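Local coordinates for protein beta-galactosidase (Geobacillus stearothermophilus, PDB 4OIF) that probably hydrolyses terminal non-reducing beta-D-galactose residues of beta-D-galactosides, and carries a zinc ion bound by four cysteines, at residues 206-211 with 222-227; 189-194 with 218-223; 178-181 with 186-189; 423-428 with 434-439. One frame throughout, in Å; residues are numbered along the deposited sequence. Where two conformers were deposited one is given.

Contact 1 (206-211 with 222-227); sequences IESPSP and LDWKRF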
# COMPACT_ATOMS: atom_id res chain seq x y z
N ILE A 206 -0.40 17.51 27.45
CA ILE A 206 0.19 17.61 26.12
C ILE A 206 1.22 16.52 25.85
O ILE A 206 2.21 16.40 26.56
CB ILE A 206 0.84 18.98 25.92
CG1 ILE A 206 -0.20 20.08 26.12
CG2 ILE A 206 1.50 19.05 24.55
CD1 ILE A 206 0.36 21.49 26.24
N GLU A 207 0.98 15.70 24.84
CA GLU A 207 1.98 14.73 24.40
C GLU A 207 2.25 14.91 22.91
O GLU A 207 1.48 15.57 22.21
CB GLU A 207 1.54 13.28 24.73
CG GLU A 207 0.02 13.03 24.74
CD GLU A 207 -0.38 11.79 25.55
OE1 GLU A 207 -1.47 11.23 25.31
OE2 GLU A 207 0.38 11.39 26.45
N SER A 208 3.34 14.32 22.44
CA SER A 208 3.69 14.40 21.03
C SER A 208 2.58 13.78 20.17
O SER A 208 1.84 12.92 20.65
CB SER A 208 5.00 13.68 20.77
OG SER A 208 4.86 12.31 21.07
N PRO A 209 2.47 14.22 18.92
CA PRO A 209 1.46 13.67 18.01
C PRO A 209 1.68 12.18 17.76
O PRO A 209 2.80 11.70 17.86
CB PRO A 209 1.67 14.48 16.72
CG PRO A 209 3.07 14.95 16.81
CD PRO A 209 3.27 15.26 18.25
N SER A 210 0.60 11.47 17.45
CA SER A 210 0.68 10.03 17.30
C SER A 210 -0.43 9.46 16.43
O SER A 210 -1.57 9.91 16.50
CB SER A 210 0.64 9.35 18.66
OG SER A 210 0.67 7.94 18.49
N PRO A 211 -0.08 8.47 15.60
CA PRO A 211 -1.05 7.72 14.80
C PRO A 211 -2.12 7.05 15.67
O PRO A 211 -3.20 6.73 15.17
CB PRO A 211 -0.18 6.68 14.08
CG PRO A 211 1.10 6.62 14.87
CD PRO A 211 1.30 8.04 15.34
N LEU A 222 3.44 20.81 13.96
CA LEU A 222 4.47 21.78 13.61
C LEU A 222 5.45 21.98 14.76
O LEU A 222 6.67 21.80 14.60
CB LEU A 222 3.80 23.10 13.23
CG LEU A 222 4.67 24.25 12.72
CD1 LEU A 222 5.52 23.84 11.52
CD2 LEU A 222 3.77 25.43 12.36
N ASP A 223 4.93 22.35 15.93
CA ASP A 223 5.78 22.53 17.10
C ASP A 223 6.57 21.27 17.44
O ASP A 223 7.71 21.36 17.89
CB ASP A 223 4.97 22.98 18.32
CG ASP A 223 4.80 24.49 18.39
OD1 ASP A 223 5.45 25.19 17.58
OD2 ASP A 223 4.05 24.98 19.25
N TRP A 224 6.00 20.09 17.21
CA TRP A 224 6.74 18.85 17.42
C TRP A 224 7.91 18.75 16.44
O TRP A 224 9.01 18.42 16.84
CB TRP A 224 5.85 17.61 17.31
CG TRP A 224 6.64 16.30 17.40
CD1 TRP A 224 6.89 15.41 16.39
CD2 TRP A 224 7.29 15.76 18.56
NE1 TRP A 224 7.65 14.36 16.84
CE2 TRP A 224 7.90 14.55 18.17
CE3 TRP A 224 7.40 16.19 19.88
CZ2 TRP A 224 8.63 13.76 19.06
CZ3 TRP A 224 8.13 15.40 20.77
CH2 TRP A 224 8.73 14.20 20.35
N LYS A 225 7.70 19.05 15.17
CA LYS A 225 8.83 19.04 14.24
C LYS A 225 9.91 20.04 14.67
O LYS A 225 11.12 19.73 14.63
CB LYS A 225 8.35 19.31 12.82
CG LYS A 225 7.50 18.18 12.25
CD LYS A 225 7.07 18.43 10.81
CE LYS A 225 6.34 17.23 10.21
NZ LYS A 225 4.87 17.23 10.47
N ARG A 226 9.49 21.23 15.09
CA ARG A 226 10.44 22.24 15.57
C ARG A 226 11.23 21.71 16.76
O ARG A 226 12.44 21.89 16.84
CB ARG A 226 9.73 23.53 15.95
CG ARG A 226 9.16 24.33 14.80
CD ARG A 226 8.21 25.41 15.30
NE ARG A 226 7.86 26.37 14.26
CZ ARG A 226 6.65 26.90 14.09
NH1 ARG A 226 5.65 26.55 14.89
NH2 ARG A 226 6.44 27.77 13.11
N PHE A 227 10.55 21.05 17.69
CA PHE A 227 11.23 20.51 18.85
C PHE A 227 12.18 19.41 18.46
O PHE A 227 13.22 19.26 19.06
CB PHE A 227 10.24 19.96 19.88
CG PHE A 227 10.88 19.05 20.89
CD1 PHE A 227 11.58 19.57 21.96
CD2 PHE A 227 10.80 17.68 20.76
CE1 PHE A 227 12.18 18.73 22.89
CE2 PHE A 227 11.40 16.84 21.67
CZ PHE A 227 12.09 17.37 22.75

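Contact 2 (189-194 with 218-223); sequences AAWWTS and HGLNLD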
# COMPACT_ATOMS: atom_id res chain seq x y z
N ALA A 189 -4.38 29.07 22.15
CA ALA A 189 -4.80 30.04 21.14
C ALA A 189 -4.05 29.81 19.84
O ALA A 189 -4.63 29.81 18.77
CB ALA A 189 -4.58 31.47 21.64
N ALA A 190 -2.74 29.63 19.96
CA ALA A 190 -1.89 29.37 18.81
C ALA A 190 -2.32 28.12 18.05
O ALA A 190 -2.29 28.09 16.82
CB ALA A 190 -0.44 29.23 19.26
N TRP A 191 -2.71 27.07 18.77
CA TRP A 191 -3.00 25.78 18.14
C TRP A 191 -4.46 25.59 17.78
O TRP A 191 -4.81 24.58 17.17
CB TRP A 191 -2.59 24.64 19.06
CG TRP A 191 -1.15 24.48 19.21
CD1 TRP A 191 -0.16 25.23 18.64
CD2 TRP A 191 -0.50 23.48 20.00
NE1 TRP A 191 1.07 24.75 19.02
CE2 TRP A 191 0.89 23.68 19.85
CE3 TRP A 191 -0.95 22.44 20.80
CZ2 TRP A 191 1.82 22.88 20.49
CZ3 TRP A 191 -0.03 21.65 21.43
CH2 TRP A 191 1.34 21.87 21.28
N TRP A 192 -5.30 26.55 18.18
CA TRP A 192 -6.75 26.49 17.97
C TRP A 192 -7.35 25.20 18.55
O TRP A 192 -8.10 24.48 17.87
CB TRP A 192 -7.09 26.62 16.47
CG TRP A 192 -8.46 27.20 16.22
CD1 TRP A 192 -9.59 26.51 15.88
CD2 TRP A 192 -8.85 28.58 16.31
NE1 TRP A 192 -10.65 27.37 15.75
CE2 TRP A 192 -10.23 28.65 16.01
CE3 TRP A 192 -8.17 29.76 16.61
CZ2 TRP A 192 -10.94 29.85 16.00
CZ3 TRP A 192 -8.87 30.95 16.60
CH2 TRP A 192 -10.24 30.99 16.30
N THR A 193 -7.03 24.92 19.81
CA THR A 193 -7.41 23.65 20.42
C THR A 193 -8.87 23.59 20.83
O THR A 193 -9.36 22.52 21.19
CB THR A 193 -6.56 23.35 21.66
OG1 THR A 193 -6.59 24.46 22.55
CG2 THR A 193 -5.13 23.07 21.25
N SER A 194 -9.58 24.71 20.77
CA SER A 194 -11.01 24.70 21.03
C SER A 194 -11.74 23.76 20.07
O SER A 194 -12.73 23.12 20.44
CB SER A 194 -11.59 26.11 20.90
OG SER A 194 -11.15 26.72 19.70
N HIS A 218 -2.70 20.77 13.91
CA HIS A 218 -1.59 21.20 13.08
C HIS A 218 -0.48 21.87 13.88
O HIS A 218 0.70 21.63 13.64
CB HIS A 218 -2.08 22.16 11.99
CG HIS A 218 -3.01 21.54 10.99
ND1 HIS A 218 -2.67 20.44 10.23
CD2 HIS A 218 -4.27 21.88 10.61
CE1 HIS A 218 -3.68 20.12 9.44
NE2 HIS A 218 -4.66 20.98 9.65
N GLY A 219 -0.86 22.71 14.83
CA GLY A 219 0.11 23.46 15.62
C GLY A 219 0.96 22.54 16.47
O GLY A 219 2.16 22.78 16.66
N LEU A 220 0.34 21.48 16.97
CA LEU A 220 1.06 20.44 17.69
C LEU A 220 2.04 19.74 16.75
O LEU A 220 3.19 19.53 17.11
CB LEU A 220 0.10 19.43 18.32
CG LEU A 220 0.70 18.13 18.87
CD1 LEU A 220 1.82 18.38 19.88
CD2 LEU A 220 -0.37 17.23 19.48
N ASN A 221 1.59 19.38 15.56
CA ASN A 221 2.47 18.69 14.61
C ASN A 221 3.71 19.54 14.26
O ASN A 221 4.86 19.06 14.29
CB ASN A 221 1.69 18.32 13.34
CG ASN A 221 0.49 17.46 13.64
OD1 ASN A 221 0.49 16.67 14.57
ND2 ASN A 221 -0.55 17.59 12.82
N LEU A 222 3.44 20.81 13.96
CA LEU A 222 4.47 21.78 13.61
C LEU A 222 5.45 21.98 14.76
O LEU A 222 6.67 21.80 14.60
CB LEU A 222 3.80 23.10 13.23
CG LEU A 222 4.67 24.25 12.72
CD1 LEU A 222 5.52 23.84 11.52
CD2 LEU A 222 3.77 25.43 12.36
N ASP A 223 4.93 22.35 15.93
CA ASP A 223 5.78 22.53 17.10
C ASP A 223 6.57 21.27 17.44
O ASP A 223 7.71 21.36 17.89
CB ASP A 223 4.97 22.98 18.32
CG ASP A 223 4.80 24.49 18.39
OD1 ASP A 223 5.45 25.19 17.58
OD2 ASP A 223 4.05 24.98 19.25
O HOH W 1 -3.51 23.70 14.98

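Contact 3 (178-181 with 186-189); sequences KKYN and ALNA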
# COMPACT_ATOMS: atom_id res chain seq x y z
N LYS A 178 8.86 26.99 27.62
CA LYS A 178 9.75 28.06 27.21
C LYS A 178 9.16 28.86 26.05
O LYS A 178 9.05 30.07 26.13
CB LYS A 178 11.13 27.53 26.83
CG LYS A 178 11.85 26.83 27.98
CD LYS A 178 13.27 26.41 27.61
CE LYS A 178 13.99 25.66 28.74
NZ LYS A 178 13.63 24.21 28.82
N LYS A 179 8.74 28.18 24.98
CA LYS A 179 8.25 28.87 23.79
C LYS A 179 7.04 29.78 24.06
O LYS A 179 6.89 30.84 23.44
CB LYS A 179 7.86 27.87 22.70
CG LYS A 179 7.24 28.55 21.49
CD LYS A 179 7.15 27.64 20.27
CE LYS A 179 6.62 28.41 19.08
NZ LYS A 179 6.71 27.64 17.82
N TYR A 180 6.18 29.36 24.97
CA TYR A 180 4.93 30.07 25.16
C TYR A 180 4.89 30.76 26.52
O TYR A 180 3.83 31.16 26.99
CB TYR A 180 3.76 29.09 25.00
CG TYR A 180 3.61 28.60 23.58
CD1 TYR A 180 3.02 29.40 22.62
CD2 TYR A 180 4.06 27.34 23.20
CE1 TYR A 180 2.88 28.97 21.32
CE2 TYR A 180 3.93 26.90 21.89
CZ TYR A 180 3.33 27.73 20.96
OH TYR A 180 3.19 27.33 19.65
N ASN A 181 6.06 30.92 27.12
CA ASN A 181 6.20 31.61 28.39
C ASN A 181 5.26 31.05 29.45
O ASN A 181 4.60 31.80 30.16
CB ASN A 181 5.96 33.11 28.21
CG ASN A 181 6.77 33.96 29.19
OD1 ASN A 181 6.84 33.66 30.38
ND2 ASN A 181 7.40 35.00 28.68
N ALA A 186 -1.94 30.95 25.74
CA ALA A 186 -1.22 31.25 24.51
C ALA A 186 -1.07 30.02 23.65
O ALA A 186 -1.34 30.07 22.46
CB ALA A 186 0.15 31.84 24.83
N LEU A 187 -0.64 28.91 24.24
CA LEU A 187 -0.50 27.67 23.49
C LEU A 187 -1.84 27.30 22.85
O LEU A 187 -1.94 27.14 21.62
CB LEU A 187 0.02 26.54 24.39
CG LEU A 187 0.33 25.22 23.65
CD1 LEU A 187 1.58 24.52 24.21
CD2 LEU A 187 -0.86 24.29 23.69
N ASN A 188 -2.88 27.19 23.67
CA ASN A 188 -4.23 26.87 23.20
C ASN A 188 -4.78 27.80 22.12
O ASN A 188 -5.53 27.36 21.26
CB ASN A 188 -5.18 26.85 24.39
CG ASN A 188 -5.11 25.56 25.15
OD1 ASN A 188 -5.04 24.49 24.56
ND2 ASN A 188 -5.11 25.65 26.48
N ALA A 189 -4.38 29.07 22.15
CA ALA A 189 -4.80 30.04 21.14
C ALA A 189 -4.05 29.81 19.84
O ALA A 189 -4.63 29.81 18.77
CB ALA A 189 -4.58 31.47 21.64

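Contact 4 (423-428 with 434-439); sequences WALNDA and ETKRYP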
# COMPACT_ATOMS: atom_id res chain seq x y z
N TRP A 423 6.78 21.90 5.97
CA TRP A 423 6.08 21.13 7.00
C TRP A 423 4.58 21.45 7.06
O TRP A 423 3.72 20.57 6.91
CB TRP A 423 6.71 21.38 8.37
CG TRP A 423 8.11 20.84 8.51
CD1 TRP A 423 8.72 19.93 7.69
CD2 TRP A 423 9.09 21.18 9.51
NE1 TRP A 423 10.00 19.68 8.12
CE2 TRP A 423 10.25 20.43 9.23
CE3 TRP A 423 9.09 22.05 10.61
CZ2 TRP A 423 11.40 20.52 10.02
CZ3 TRP A 423 10.24 22.13 11.39
CH2 TRP A 423 11.38 21.38 11.09
N ALA A 424 4.27 22.72 7.24
CA ALA A 424 2.90 23.14 7.50
C ALA A 424 2.03 22.92 6.26
O ALA A 424 0.89 22.44 6.36
CB ALA A 424 2.87 24.60 7.95
N LEU A 425 2.55 23.26 5.10
CA LEU A 425 1.80 23.04 3.87
C LEU A 425 1.55 21.55 3.65
O LEU A 425 0.47 21.17 3.22
CB LEU A 425 2.53 23.65 2.67
CG LEU A 425 1.90 23.37 1.32
CD1 LEU A 425 0.48 23.87 1.29
CD2 LEU A 425 2.72 24.02 0.21
N ASN A 426 2.55 20.71 3.96
CA ASN A 426 2.38 19.27 3.77
C ASN A 426 1.35 18.67 4.73
O ASN A 426 0.58 17.79 4.34
CB ASN A 426 3.71 18.53 3.93
CG ASN A 426 4.55 18.56 2.67
OD1 ASN A 426 4.03 18.82 1.58
ND2 ASN A 426 5.84 18.32 2.80
N ASP A 427 1.33 19.17 5.96
CA ASP A 427 0.39 18.68 6.97
C ASP A 427 -1.04 19.17 6.78
O ASP A 427 -1.98 18.56 7.29
CB ASP A 427 0.85 19.08 8.36
CG ASP A 427 0.20 18.25 9.43
OD1 ASP A 427 0.30 17.01 9.34
OD2 ASP A 427 -0.42 18.83 10.35
N ALA A 428 -1.21 20.28 6.06
CA ALA A 428 -2.50 20.93 5.93
C ALA A 428 -3.56 20.06 5.25
O ALA A 428 -3.28 19.34 4.30
CB ALA A 428 -2.34 22.26 5.17
N GLU A 434 -1.40 15.25 -3.55
CA GLU A 434 -0.33 14.81 -4.43
C GLU A 434 0.23 15.93 -5.30
O GLU A 434 1.27 15.75 -5.92
CB GLU A 434 -0.81 13.64 -5.30
CG GLU A 434 -0.88 12.33 -4.51
CD GLU A 434 -1.47 11.16 -5.30
OE1 GLU A 434 -1.47 11.20 -6.55
OE2 GLU A 434 -1.93 10.19 -4.65
N THR A 435 -0.43 17.09 -5.34
CA THR A 435 0.02 18.16 -6.24
C THR A 435 0.62 19.38 -5.56
O THR A 435 1.02 20.31 -6.25
CB THR A 435 -1.12 18.67 -7.15
OG1 THR A 435 -2.09 19.38 -6.36
CG2 THR A 435 -1.78 17.52 -7.89
N LYS A 436 0.65 19.39 -4.23
CA LYS A 436 1.23 20.51 -3.50
C LYS A 436 2.65 20.77 -4.01
O LYS A 436 2.95 21.86 -4.48
CB LYS A 436 1.25 20.24 -1.98
CG LYS A 436 -0.12 20.12 -1.33
CD LYS A 436 0.02 19.84 0.16
CE LYS A 436 -1.31 19.48 0.82
NZ LYS A 436 -1.12 19.05 2.26
N ARG A 437 3.49 19.74 -3.92
CA ARG A 437 4.80 19.68 -4.58
C ARG A 437 5.61 20.96 -4.47
O ARG A 437 6.07 21.52 -5.47
CB ARG A 437 4.61 19.29 -6.05
CG ARG A 437 3.95 17.92 -6.22
CD ARG A 437 3.92 17.45 -7.67
NE ARG A 437 5.25 17.30 -8.24
CZ ARG A 437 6.04 16.24 -8.05
NH1 ARG A 437 5.63 15.23 -7.30
NH2 ARG A 437 7.24 16.20 -8.61
N TYR A 438 5.78 21.43 -3.23
CA TYR A 438 6.40 22.72 -2.94
C TYR A 438 7.85 22.82 -3.45
O TYR A 438 8.16 23.69 -4.30
CB TYR A 438 6.28 23.00 -1.42
CG TYR A 438 7.08 24.18 -0.89
CD1 TYR A 438 6.85 25.47 -1.36
CD2 TYR A 438 8.03 24.01 0.10
CE1 TYR A 438 7.56 26.54 -0.87
CE2 TYR A 438 8.75 25.08 0.60
CZ TYR A 438 8.51 26.35 0.10
OH TYR A 438 9.21 27.43 0.58
N PRO A 439 8.75 21.94 -2.97
CA PRO A 439 10.14 22.04 -3.44
C PRO A 439 10.27 21.87 -4.96
O PRO A 439 11.02 22.63 -5.61
CB PRO A 439 10.84 20.89 -2.71
CG PRO A 439 9.76 19.95 -2.33
CD PRO A 439 8.59 20.81 -2.03
O HOH W 2 5.01 19.61 -1.01

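Contact 1 (206-211 with 222-227)
W224 reaches out from helix 218-246 and lays its indole against S208 and P209 of the preceding loop, a join made by carbon atoms alone. Its CB already touches the proline, 3.6 Å from P209 CD. One bond further out, CG of W224 stands 3.6 Å from the same P209 CD, while CD1 is reached by P209 CG at 3.9 Å. The proline ring thus crosses the root of the indole obliquely. Beyond the ring fusion the partner changes: CE3 and CZ3 of W224 both lie 3.6 Å from S208 CB, and at the tip CH2 and CZ2 are still within 4.0 Å of it. That carbon sits over the face of the six-membered ring, 3.5 Å from its centroid and only 11° off the ring normal, a well-aimed CH-pi contact. W224 CG is anti to the backbone N (chi1 175°), which directs the ring toward the loop.

The polar ends look elsewhere: NE1 of W224 bonds to E162, and S208 OG to H164 and Q169. An alanine in place of W224 would remove the ring under S208 and the CG and CD1 that P209 rests on, and would probably leave E162 without its indole N-H. On the same helix, R226 NH1 and D223 OD1 form a salt bridge.

The W224 side chain is about 5 Å from that of C168 and about 7 Å from the zinc ion. The contact is buried packing beside the four-cysteine zinc site of this family 42 catalytic domain, near its ligands but not touching them.

Contact 2 (189-194 with 218-223)
W191 spreads one face of its indole over the first turn of helix 218-246, overlapping backbone more than side chain. G219 CA stands over the five-membered ring, 3.8 Å from its centroid, and L220 CB over the six-membered ring at 4.0 Å; both are CH-pi contacts. Between them, L220 N lies above the middle of the indole. The face continues to the leucine tip, where W191 CH2 and L220 CD1 are 3.8 Å apart. Such closeness depends on G219: a beta carbon built there would fall 2.3 Å from W191 CD1, a clash.

At the ring edge the chemistry changes. NE1 of W191 donates to D223 OD2 over 3.0 Å, with a bent N-H...O angle of 139°. The acceptor is nearly in the indole plane, but it is met from above the carboxylate plane, 54° out of it. With CG anti to the carbonyl carbon (chi1 -71°), the W191 ring is directed toward the helix. Water 1 donates to W191 O at 2.7 Å and accepts from G219 N at 2.8 Å, bridging the two backbones. Just past W191, W192 has positive phi and closes helix 184-191 in a Schellman motif. A leucine in place of W191 would probably bare G219 and L220 and cost D223 one of its donors.

Besides R226, that carboxylate has Y180 OH and K179 as partners. A buried acid so furnished with donors and positive charges is likely to stay ionised, so the indole N-H probably meets a charged acceptor at the margin of an overlap made largely with backbone.

Contact 3 (178-181 with 186-189)
Y180, L187 and A186 make this contact, the tyrosine contributing about half of the 157 Å² buried between the segments. Its ring is pressed against the start of the neighbouring helix. L187 CA lies over one face, 4.2 Å from the ring centroid and 17° off the normal, which qualifies as a CH-pi contact from a backbone carbon. The leucine side chain then runs at about a right angle to the tyrosine, and its CD1 comes within 3.9 Å of Y180 CD2. A186 adds a looser touch, with its CB 4.4 Å from Y180 CD1 on the other flank of the ring.

The opposite face of the ring is lined from its own segment: CG of K179 sits 3.7 Å above the plane, toward the rim. Y180 is therefore sandwiched between a lysine methylene and the L187 backbone, which probably helps to hold the ring's orientation; the bond from its OH to D223 is the firmer restraint. CG of Y180 is anti to the carbonyl carbon (chi1 -68°), directing the ring across the gap.

The helix ends just after the tyrosine. N181 has positive phi and is the C-prime residue of a Schellman motif, in which N181 N bonds to K178 O at 3.3 Å. This turn closes helix 166-179 and leads into helix 184-191 within a few residues.

The result is two consecutive helices joined by a short turn: helix 184-191 packs its beginning on the end of helix 166-179. L187 continues onto W203 and I206 of the following loop, while Y180 bridges from here to helix 218-246 and also touches H509.

Contact 4 (423-428 with 434-439)
The flat groups on which K436 meets L425 and A428 are peptide carbonyls, and the lysine approaches both within the carbonyl plane. K436 NZ donates to L425 O at 2.8 Å, with a C=O...N angle of 148°, and to A428 O at 3.0 Å and 139°, there on a lone pair. A weak third bond goes from K436 NZ to N426 O. The Y438 ring takes another course: L425 CD2 meets Y438 at CB, 4.0 Å away, while the ring itself packs on Y417 with planes about 20° apart and its OH bonds to D418. The carboxamide of N426 works through water, since water 2 donates to N426 OD1 at 2.9 Å and accepts from Y438 N at 3.0 Å.

K436 reaches its three carbonyls by being extended beyond CG, its chain running antiparallel alongside the L425 side chain. CD of K436 comes 4.2 Å from L425 CG on the way. The acceptors are carbonyls at and just beyond the last turn of helix 419-427. The buried ammonium has three carbonyl acceptors, one of them weakly held, and the negative end of the helix dipole would probably favour its charge.

R437, at the N-cap of the next helix, forms a salt bridge with D262. Helix 419-427 follows strand 413-416, and helix 438-451 leads to strand 456-459, which lies parallel and next to strand 413-416. The contact thus joins the C-terminal end of helix 419-427 to the segment leading into helix 438-451, inside a beta-alpha-beta crossover of the trimerisation domain. Through D427 the same helix end also meets helix 218-246.

Contacts 1 and 2 share helix 218-246 and have centres 10 Å apart; contact 3 joins them through D223, and contact 4 meets them from the trimerisation domain. D223 is the common node: its OD2 is 2.5 Å from Y180 OH and its OD1 2.8 Å from K179 NZ, linking contact 3 to the shared helix. P209 CD of contact 1 also packs on L220 CD1 of contact 2 at 3.8 Å. Contact 4 is centred about 18 Å from contacts 1 and 2, yet D427 OD2 lies 2.8 Å from both H218 ND1 and N221 ND2. Contact 1 borders the zinc site; contacts 3 and 4 lie away from the annotated sites.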